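Local coordinates for protein putative transcriptional regulator (Clostridium difficile, PDB 3QI7) that is of unknown function but, as a putative lipoprotein with a periplasmic-binding-protein-like fold, may bind a small ligand, perhaps a sugar, at residues T242-L247 against F293-R298; K207-L212 against N233-E238; K175-I180 against F191-T196. All blocks are in the same frame, centred on the assembly; numbering follows the deposited sequence.

Contact 1: T242-L247 against F293-R298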
loop_
_atom_site.group_PDB
_atom_site.type_symbol
_atom_site.label_atom_id
_atom_site.label_comp_id
_atom_site.label_asym_id
_atom_site.label_seq_id
_atom_site.Cartn_x
_atom_site.Cartn_y
_atom_site.Cartn_z
ATOM N N THR A 242 -15.401 -6.050 -13.460
ATOM C CA THR A 242 -16.720 -6.516 -13.871
ATOM C C THR A 242 -16.756 -6.884 -15.354
ATOM O O THR A 242 -17.208 -7.966 -15.711
ATOM C CB THR A 242 -17.782 -5.461 -13.547
ATOM O OG1 THR A 242 -17.726 -5.171 -12.143
ATOM C CG2 THR A 242 -19.208 -5.944 -13.926
ATOM N N LYS A 243 -16.264 -6.005 -16.218
ATOM C CA LYS A 243 -16.234 -6.284 -17.664
ATOM C C LYS A 243 -15.283 -7.451 -18.031
ATOM O O LYS A 243 -15.560 -8.201 -18.990
ATOM C CB LYS A 243 -15.910 -5.006 -18.454
ATOM C CG LYS A 243 -16.101 -5.081 -19.945
ATOM C CD LYS A 243 -17.561 -5.169 -20.307
ATOM C CE LYS A 243 -17.889 -4.421 -21.558
ATOM N NZ LYS A 243 -19.303 -4.723 -21.928
ATOM N N ALA A 244 -14.190 -7.597 -17.284
ATOM C CA ALA A 244 -13.233 -8.705 -17.469
ATOM C C ALA A 244 -13.901 -10.072 -17.340
ATOM O O ALA A 244 -13.517 -11.015 -18.032
ATOM C CB ALA A 244 -12.086 -8.622 -16.449
ATOM N N LEU A 245 -14.890 -10.181 -16.447
ATOM C CA LEU A 245 -15.628 -11.441 -16.276
ATOM C C LEU A 245 -16.386 -11.829 -17.555
ATOM O O LEU A 245 -16.534 -13.010 -17.865
ATOM C CB LEU A 245 -16.582 -11.379 -15.058
ATOM C CG LEU A 245 -15.887 -11.253 -13.687
ATOM C CD1 LEU A 245 -16.891 -11.388 -12.541
ATOM C CD2 LEU A 245 -14.724 -12.260 -13.473
ATOM N N GLU A 246 -16.838 -10.825 -18.297
ATOM C CA GLU A 246 -17.584 -11.019 -19.540
ATOM C C GLU A 246 -16.663 -11.250 -20.743
ATOM O O GLU A 246 -16.863 -12.182 -21.518
ATOM C CB GLU A 246 -18.480 -9.789 -19.780
ATOM C CG GLU A 246 -19.418 -9.849 -21.001
ATOM C CD GLU A 246 -19.793 -8.453 -21.516
ATOM O OE1 GLU A 246 -19.995 -7.548 -20.678
ATOM O OE2 GLU A 246 -19.851 -8.258 -22.747
ATOM N N LEU A 247 -15.638 -10.422 -20.897
ATOM C CA LEU A 247 -14.790 -10.447 -22.117
ATOM C C LEU A 247 -13.490 -11.261 -21.955
ATOM O O LEU A 247 -12.810 -11.575 -22.949
ATOM C CB LEU A 247 -14.458 -9.010 -22.561
ATOM C CG LEU A 247 -15.589 -8.122 -23.104
ATOM C CD1 LEU A 247 -15.038 -6.746 -23.541
ATOM C CD2 LEU A 247 -16.326 -8.780 -24.270
ATOM N N PHE A 293 -15.401 -18.906 -12.732
ATOM C CA PHE A 293 -15.813 -17.938 -13.734
ATOM C C PHE A 293 -14.939 -18.023 -15.002
ATOM O O PHE A 293 -15.019 -17.166 -15.879
ATOM C CB PHE A 293 -15.756 -16.497 -13.178
ATOM C CG PHE A 293 -16.677 -16.225 -11.991
ATOM C CD1 PHE A 293 -17.789 -17.032 -11.710
ATOM C CD2 PHE A 293 -16.436 -15.110 -11.183
ATOM C CE1 PHE A 293 -18.614 -16.750 -10.629
ATOM C CE2 PHE A 293 -17.255 -14.827 -10.094
ATOM C CZ PHE A 293 -18.356 -15.654 -9.822
ATOM N N GLY A 294 -14.099 -19.041 -15.097
ATOM C CA GLY A 294 -13.247 -19.210 -16.281
ATOM C C GLY A 294 -12.138 -18.166 -16.338
ATOM O O GLY A 294 -11.681 -17.809 -17.417
HETATM N N MSE A 295 -11.696 -17.693 -15.180
HETATM C CA MSE A 295 -10.730 -16.578 -15.125
HETATM C C MSE A 295 -9.391 -16.912 -14.478
HETATM O O MSE A 295 -8.633 -16.004 -14.073
HETATM C CB MSE A 295 -11.368 -15.382 -14.424
HETATM C CG MSE A 295 -12.479 -14.742 -15.206
HETATM SE SE MSE A 295 -11.866 -13.921 -16.802
HETATM C CE MSE A 295 -10.854 -12.394 -16.034
ATOM N N SER A 296 -9.049 -18.187 -14.407
ATOM C CA SER A 296 -7.747 -18.575 -13.847
ATOM C C SER A 296 -6.585 -18.010 -14.681
ATOM O O SER A 296 -6.619 -17.972 -15.914
ATOM C CB SER A 296 -7.636 -20.100 -13.687
ATOM O OG SER A 296 -8.433 -20.526 -12.569
ATOM N N ASN A 297 -5.580 -17.538 -13.961
ATOM C CA ASN A 297 -4.410 -16.912 -14.517
ATOM C C ASN A 297 -4.689 -15.627 -15.331
ATOM O O ASN A 297 -3.844 -15.225 -16.109
ATOM C CB ASN A 297 -3.589 -17.935 -15.294
ATOM C CG ASN A 297 -3.185 -19.155 -14.426
ATOM O OD1 ASN A 297 -3.703 -20.256 -14.607
ATOM N ND2 ASN A 297 -2.275 -18.949 -13.487
ATOM N N ARG A 298 -5.841 -14.971 -15.100
ATOM C CA ARG A 298 -6.184 -13.693 -15.752
ATOM C C ARG A 298 -6.155 -12.456 -14.850
ATOM O O ARG A 298 -6.153 -11.329 -15.343
ATOM C CB ARG A 298 -7.578 -13.810 -16.379
ATOM C CG ARG A 298 -7.754 -15.004 -17.321
ATOM C CD ARG A 298 -6.753 -14.976 -18.462
ATOM N NE ARG A 298 -7.170 -14.099 -19.556
ATOM C CZ ARG A 298 -6.522 -13.979 -20.709
ATOM N NH1 ARG A 298 -5.373 -14.627 -20.912
ATOM N NH2 ARG A 298 -7.005 -13.179 -21.652
#

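Contact 2: K207-L212 against N233-E238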
loop_
_atom_site.group_PDB
_atom_site.type_symbol
_atom_site.label_atom_id
_atom_site.label_comp_id
_atom_site.label_asym_id
_atom_site.label_seq_id
_atom_site.Cartn_x
_atom_site.Cartn_y
_atom_site.Cartn_z
ATOM N N LYS A 207 -21.057 8.578 -16.425
ATOM C CA LYS A 207 -20.480 8.905 -17.736
ATOM C C LYS A 207 -19.148 8.151 -17.895
ATOM O O LYS A 207 -18.888 7.538 -18.940
ATOM C CB LYS A 207 -20.290 10.422 -17.905
ATOM C CG LYS A 207 -21.588 11.224 -17.906
ATOM C CD LYS A 207 -21.316 12.719 -18.125
ATOM C CE LYS A 207 -22.525 13.443 -18.709
ATOM N NZ LYS A 207 -23.758 13.240 -17.893
ATOM N N VAL A 208 -18.322 8.156 -16.851
ATOM C CA VAL A 208 -17.078 7.402 -16.877
ATOM C C VAL A 208 -17.303 5.887 -17.074
ATOM O O VAL A 208 -16.663 5.254 -17.931
ATOM C CB VAL A 208 -16.244 7.639 -15.608
ATOM C CG1 VAL A 208 -15.060 6.625 -15.530
ATOM C CG2 VAL A 208 -15.775 9.105 -15.564
ATOM N N LYS A 209 -18.209 5.317 -16.280
ATOM C CA LYS A 209 -18.636 3.931 -16.456
ATOM C C LYS A 209 -19.055 3.617 -17.893
ATOM O O LYS A 209 -18.591 2.638 -18.467
ATOM C CB LYS A 209 -19.783 3.606 -15.503
ATOM C CG LYS A 209 -20.275 2.179 -15.627
ATOM C CD LYS A 209 -21.479 1.927 -14.737
ATOM C CE LYS A 209 -21.080 1.630 -13.303
ATOM N NZ LYS A 209 -22.344 1.350 -12.541
ATOM N N GLN A 210 -19.923 4.436 -18.480
ATOM C CA GLN A 210 -20.358 4.201 -19.876
ATOM C C GLN A 210 -19.198 4.323 -20.852
ATOM O O GLN A 210 -19.072 3.534 -21.785
ATOM C CB GLN A 210 -21.484 5.145 -20.310
ATOM C CG GLN A 210 -22.795 4.854 -19.602
ATOM C CD GLN A 210 -24.028 5.354 -20.343
ATOM O OE1 GLN A 210 -24.934 5.953 -19.738
ATOM N NE2 GLN A 210 -24.085 5.090 -21.657
ATOM N N PHE A 211 -18.345 5.313 -20.622
ATOM C CA PHE A 211 -17.185 5.523 -21.464
ATOM C C PHE A 211 -16.276 4.276 -21.431
ATOM O O PHE A 211 -15.838 3.759 -22.504
ATOM C CB PHE A 211 -16.412 6.772 -21.021
ATOM C CG PHE A 211 -15.173 7.027 -21.836
ATOM C CD1 PHE A 211 -13.975 6.417 -21.503
ATOM C CD2 PHE A 211 -15.215 7.859 -22.963
ATOM C CE1 PHE A 211 -12.840 6.630 -22.264
ATOM C CE2 PHE A 211 -14.077 8.075 -23.725
ATOM C CZ PHE A 211 -12.901 7.457 -23.391
ATOM N N LEU A 212 -15.973 3.818 -20.221
ATOM C CA LEU A 212 -15.089 2.662 -20.053
ATOM C C LEU A 212 -15.661 1.412 -20.707
ATOM O O LEU A 212 -14.953 0.738 -21.471
ATOM C CB LEU A 212 -14.730 2.397 -18.601
ATOM C CG LEU A 212 -13.762 3.353 -17.916
ATOM C CD1 LEU A 212 -13.849 3.108 -16.403
ATOM C CD2 LEU A 212 -12.324 3.181 -18.435
ATOM N N ASN A 233 -8.208 4.358 -10.281
ATOM C CA ASN A 233 -8.949 4.435 -9.013
ATOM C C ASN A 233 -9.935 3.252 -8.859
ATOM O O ASN A 233 -10.163 2.463 -9.804
ATOM C CB ASN A 233 -9.678 5.793 -8.868
ATOM C CG ASN A 233 -10.589 6.097 -10.053
ATOM O OD1 ASN A 233 -11.477 5.298 -10.386
ATOM N ND2 ASN A 233 -10.356 7.239 -10.720
ATOM N N GLU A 234 -10.506 3.144 -7.667
ATOM C CA GLU A 234 -11.288 1.980 -7.313
ATOM C C GLU A 234 -12.560 1.931 -8.145
ATOM O O GLU A 234 -13.077 0.849 -8.428
ATOM C CB GLU A 234 -11.656 2.016 -5.832
ATOM C CG GLU A 234 -10.486 1.871 -4.888
ATOM C CD GLU A 234 -10.899 1.993 -3.418
ATOM O OE1 GLU A 234 -12.060 2.389 -3.140
ATOM O OE2 GLU A 234 -10.065 1.666 -2.549
ATOM N N TYR A 235 -13.082 3.098 -8.508
ATOM C CA TYR A 235 -14.315 3.154 -9.310
ATOM C C TYR A 235 -14.034 2.546 -10.701
ATOM O O TYR A 235 -14.797 1.708 -11.185
ATOM C CB TYR A 235 -14.860 4.586 -9.422
ATOM C CG TYR A 235 -16.207 4.641 -10.123
ATOM C CD1 TYR A 235 -17.387 4.409 -9.422
ATOM C CD2 TYR A 235 -16.292 4.862 -11.484
ATOM C CE1 TYR A 235 -18.632 4.417 -10.067
ATOM C CE2 TYR A 235 -17.529 4.869 -12.133
ATOM C CZ TYR A 235 -18.691 4.644 -11.416
ATOM O OH TYR A 235 -19.904 4.658 -12.070
HETATM N N MSE A 236 -12.909 2.926 -11.305
HETATM C CA MSE A 236 -12.466 2.314 -12.569
HETATM C C MSE A 236 -12.202 0.831 -12.400
HETATM O O MSE A 236 -12.577 0.046 -13.298
HETATM C CB MSE A 236 -11.191 2.990 -13.132
HETATM C CG MSE A 236 -11.401 4.400 -13.524
HETATM SE SE MSE A 236 -9.992 4.964 -14.680
HETATM C CE MSE A 236 -10.292 6.873 -14.587
ATOM N N ASP A 237 -11.572 0.443 -11.270
ATOM C CA ASP A 237 -11.240 -0.954 -11.017
ATOM C C ASP A 237 -12.518 -1.801 -11.048
ATOM O O ASP A 237 -12.541 -2.906 -11.605
ATOM C CB ASP A 237 -10.590 -1.171 -9.646
ATOM C CG ASP A 237 -9.165 -0.637 -9.566
ATOM O OD1 ASP A 237 -8.467 -0.599 -10.614
ATOM O OD2 ASP A 237 -8.786 -0.267 -8.439
ATOM N N GLU A 238 -13.561 -1.276 -10.443
ATOM C CA GLU A 238 -14.839 -1.983 -10.393
ATOM C C GLU A 238 -15.432 -2.258 -11.790
ATOM O O GLU A 238 -15.840 -3.397 -12.110
ATOM C CB GLU A 238 -15.842 -1.194 -9.524
ATOM C CG GLU A 238 -17.094 -2.055 -9.152
ATOM C CD GLU A 238 -18.122 -1.336 -8.249
ATOM O OE1 GLU A 238 -18.462 -0.151 -8.515
ATOM O OE2 GLU A 238 -18.602 -1.967 -7.270
#

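Contact 3: K175-I180 against F191-T196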
loop_
_atom_site.group_PDB
_atom_site.type_symbol
_atom_site.label_atom_id
_atom_site.label_comp_id
_atom_site.label_asym_id
_atom_site.label_seq_id
_atom_site.Cartn_x
_atom_site.Cartn_y
_atom_site.Cartn_z
ATOM N N LYS A 175 3.824 9.856 -13.164
ATOM C CA LYS A 175 5.122 9.197 -13.112
ATOM C C LYS A 175 4.983 7.682 -13.400
ATOM O O LYS A 175 5.779 7.110 -14.136
ATOM C CB LYS A 175 5.705 9.446 -11.714
ATOM C CG LYS A 175 7.086 8.970 -11.436
ATOM C CD LYS A 175 7.709 9.847 -10.335
ATOM N N ARG A 176 3.997 7.038 -12.778
ATOM C CA ARG A 176 3.706 5.644 -13.085
ATOM C C ARG A 176 3.336 5.441 -14.550
ATOM O O ARG A 176 3.847 4.528 -15.225
ATOM C CB ARG A 176 2.553 5.164 -12.252
ATOM C CG ARG A 176 2.364 3.673 -12.332
ATOM C CD ARG A 176 1.182 3.238 -11.475
ATOM N NE ARG A 176 -0.026 4.024 -11.706
ATOM C CZ ARG A 176 -1.037 4.120 -10.835
ATOM N NH1 ARG A 176 -0.996 3.486 -9.676
ATOM N NH2 ARG A 176 -2.110 4.841 -11.123
ATOM N N LEU A 177 2.449 6.285 -15.055
ATOM C CA LEU A 177 2.127 6.251 -16.483
ATOM C C LEU A 177 3.350 6.306 -17.391
ATOM O O LEU A 177 3.479 5.493 -18.310
ATOM C CB LEU A 177 1.153 7.383 -16.824
ATOM C CG LEU A 177 0.878 7.652 -18.312
ATOM C CD1 LEU A 177 0.351 6.442 -18.999
ATOM C CD2 LEU A 177 -0.126 8.814 -18.455
ATOM N N GLU A 178 4.234 7.283 -17.145
ATOM C CA GLU A 178 5.466 7.456 -17.912
ATOM C C GLU A 178 6.351 6.188 -17.907
ATOM O O GLU A 178 6.889 5.784 -18.952
ATOM C CB GLU A 178 6.257 8.699 -17.414
ATOM C CG GLU A 178 7.736 8.822 -17.869
ATOM C CD GLU A 178 8.423 10.154 -17.441
ATOM O OE1 GLU A 178 8.453 10.467 -16.231
ATOM O OE2 GLU A 178 8.940 10.892 -18.319
HETATM N N MSE A 179 6.524 5.582 -16.741
HETATM C CA MSE A 179 7.313 4.384 -16.649
HETATM C C MSE A 179 6.581 3.164 -17.229
HETATM O O MSE A 179 7.234 2.306 -17.805
HETATM C CB MSE A 179 7.796 4.129 -15.214
HETATM C CG MSE A 179 8.782 2.991 -15.129
HETATM SE SE MSE A 179 10.376 3.261 -16.259
HETATM C CE MSE A 179 11.147 4.761 -15.285
ATOM N N ILE A 180 5.247 3.088 -17.146
ATOM C CA ILE A 180 4.560 1.990 -17.846
ATOM C C ILE A 180 4.833 2.084 -19.343
ATOM O O ILE A 180 5.127 1.072 -19.985
ATOM C CB ILE A 180 3.037 1.969 -17.617
ATOM C CG1 ILE A 180 2.732 1.628 -16.177
ATOM C CG2 ILE A 180 2.332 0.929 -18.522
ATOM C CD1 ILE A 180 1.305 2.037 -15.733
ATOM N N PHE A 191 1.223 -0.170 -26.194
ATOM C CA PHE A 191 0.654 0.606 -25.123
ATOM C C PHE A 191 -0.381 1.576 -25.701
ATOM O O PHE A 191 -0.113 2.242 -26.691
ATOM C CB PHE A 191 1.758 1.358 -24.379
ATOM C CG PHE A 191 1.255 2.274 -23.325
ATOM C CD1 PHE A 191 0.928 1.794 -22.077
ATOM C CD2 PHE A 191 1.132 3.642 -23.573
ATOM C CE1 PHE A 191 0.452 2.656 -21.088
ATOM C CE2 PHE A 191 0.676 4.498 -22.602
ATOM C CZ PHE A 191 0.330 4.004 -21.352
ATOM N N VAL A 192 -1.556 1.634 -25.074
ATOM C CA VAL A 192 -2.649 2.488 -25.523
ATOM C C VAL A 192 -3.077 3.383 -24.380
ATOM O O VAL A 192 -3.562 2.892 -23.365
ATOM C CB VAL A 192 -3.855 1.640 -25.979
ATOM C CG1 VAL A 192 -4.987 2.551 -26.519
ATOM C CG2 VAL A 192 -3.389 0.586 -27.027
ATOM N N GLN A 193 -2.899 4.703 -24.513
ATOM C CA GLN A 193 -3.381 5.619 -23.459
ATOM C C GLN A 193 -4.723 6.221 -23.850
ATOM O O GLN A 193 -4.861 6.792 -24.928
ATOM C CB GLN A 193 -2.364 6.730 -23.158
ATOM C CG GLN A 193 -2.919 7.824 -22.283
ATOM C CD GLN A 193 -1.911 8.895 -22.025
ATOM O OE1 GLN A 193 -0.746 8.724 -22.335
ATOM N NE2 GLN A 193 -2.362 10.028 -21.494
ATOM N N VAL A 194 -5.705 6.078 -22.966
ATOM C CA VAL A 194 -7.055 6.559 -23.209
ATOM C C VAL A 194 -7.485 7.486 -22.087
ATOM O O VAL A 194 -7.490 7.098 -20.894
ATOM C CB VAL A 194 -8.045 5.409 -23.334
ATOM C CG1 VAL A 194 -9.474 5.951 -23.699
ATOM C CG2 VAL A 194 -7.566 4.425 -24.375
ATOM N N ASN A 195 -7.832 8.716 -22.488
ATOM C CA ASN A 195 -8.371 9.733 -21.590
ATOM C C ASN A 195 -9.855 9.524 -21.310
ATOM O O ASN A 195 -10.707 9.546 -22.228
ATOM C CB ASN A 195 -8.156 11.153 -22.140
ATOM C CG ASN A 195 -6.674 11.616 -22.098
ATOM O OD1 ASN A 195 -5.776 10.934 -21.576
ATOM N ND2 ASN A 195 -6.429 12.801 -22.674
ATOM N N THR A 196 -10.138 9.331 -20.029
ATOM C CA THR A 196 -11.490 9.198 -19.492
ATOM C C THR A 196 -12.023 10.595 -19.071
ATOM O O THR A 196 -11.222 11.495 -18.762
ATOM C CB THR A 196 -11.514 8.262 -18.254
ATOM O OG1 THR A 196 -10.634 8.763 -17.239
ATOM C CG2 THR A 196 -11.056 6.864 -18.614
#

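Contact 1: T242-L247 against F293-R298
Leu245, in the last turns of helix 234-247, and Phe293, just beyond the end of helix 279-292, bring their CA atoms within 7.0 Å, so a helix flank meets a loop. The loop bends away through a Schellman motif whose C-prime residue is Gly294; a positive phi of 71° is easy for a residue without a side chain. It then makes a type II turn from Met295 to Arg298.

Leu245 does most of the joining. Both its methyls, CD1 and CD2, touch the ring atom Phe293 CD2 at 4.0 Å, CD1 approaching the ring obliquely, and Leu245 CD2 also lies 3.8 Å from Met295 CG. Met295, a selenomethionine, has its CG anti to the carbonyl carbon and then folds at chi2 (-67°) and chi3 (-70°). This curls the tail back over the helix, where SE sits 3.6 Å from Ala244 O and CE reaches Ala244 CB at 4.0 Å. The short Ala244 side chain lets the tail come close to the helix backbone, and the unbranched, twice-bent chain lies along the helix surface.

Nearby, Arg298 forms a salt bridge with Asp226. No hydrogen bond joins the two segments directly, so their own cohesion is apolar; the polar link is indirect, as the Lys248 ammonium donates to both Leu245 O and Phe293 O.

Contact 2: K207-L212 against N233-E238
Leu212 and Met236 bring together two helices, 203-223 and 234-247, that lie on the same face of the three-stranded parallel sheet of a Rossmann-like alpha/beta domain, as in periplasmic binding proteins. Between the two segments, the CA atoms of Lys209 and Met236 are nearest, 7.5 Å apart.

The compact part lies next to the sheet. Leu212 CD1 rests 4.0 Å from Met236 CG, the two side chains crossing at about a right angle. Both residues are buried and both also touch Thr196 and Tyr162 on the strands beneath; flexible apolar chains suit this place, where two helices meet a sheet. Met236, a selenomethionine, stays extended beyond CG and so carries its tail down to the strands.

Away from the sheet the contact opens out. Tyr235 has CG anti to its backbone N (chi1 -174°), which swings the ring across to helix 203-223 and leaves the backbone N of Lys209 near the ring plane, at its edge. The hydroxyl ends against the lysine's aliphatic chain, with Tyr235 OH 3.6 Å from Lys209 CB and 3.5 Å from Lys209 CE. A bend at chi3 (-82°) wraps the lysine round this oxygen. The lysine can thus pack with its carbons and keep its charge toward the open side; NZ remains 5.8 Å from Glu238 OE1, too far for a salt bridge, though a mild attraction is likely.

Helix 234-247 itself is started by Asn233, the N-cap, whose OD1 accepts from Met236 N at 2.9 Å with an N-H...O angle of 167°.

Contact 3: K175-I180 against F191-T196
The Phe191 ring and the Gln193 amide are the two flat groups here, and Leu177 reaches both. Its CD1 comes to the edge of the ring, near the ring plane, and meets Phe191 CZ at 3.4 Å, a tight fit for two carbons. Its other methyl, CD2, sits over a face of the amide, 3.9 Å from Gln193 OE1 and 4.0 Å from Gln193 NE2. Ile180 approaches the ring obliquely, with CG2 3.6 Å from Phe191 CE1, so the ring is touched on its CE1 side by isoleucine and at the edge, at CZ, by leucine.

This is the helix-on-strand packing of a beta-alpha-beta unit, in which strand 159-164, helix 171-186 and strand 191-196 follow one another in the Rossmann-like domain. The helix runs back nearly antiparallel to the strand that follows it, at 152°, with the segment axes 10.7 Å apart at closest.

Side chains alternate along the strand. Phe191 and Gln193 point toward this helix, whereas Val192 and Val194 pack on helix 203-223 on the other face of the sheet. A phenylalanine suits the start of the strand because, with CG anti to the backbone N (chi1 175°), its ring stands up from the sheet and spans the distance to the helix. Ile180 also touches Phe159 and Leu147, which ties the ring's neighbour into the core.

Toward solvent the chemistry changes. Gln193 is exposed, and a glutamine suits this place because its amide face packs on leucine while the group itself is polar; Leu168, from a loop, touches both residues. The extended chain (chi2 -179°) carries the amide up to the leucine, leaving Gln193 CD 4.0 Å from Leu177 CD2.

Contacts 2 and 3 lie on opposite faces of the same three-stranded sheet and meet through strand 191-196: Met236 CE comes within 3.3 Å of Thr196 OG1, and their centres are 16 Å apart. Contact 1 shares helix 234-247 with contact 2, about 17 Å away between centres, but holds its far end against a loop rather than another helix. All three are partly buried and held mainly by van der Waals packing, without a hydrogen bond between their segments. Each grades outward differently: contact 2 from a leucine-methionine core to an outer lysine-tyrosine side, contact 3 from isoleucine to an exposed glutamine, and contact 1 from buried alanine and methionine to partly exposed leucine and phenylalanine.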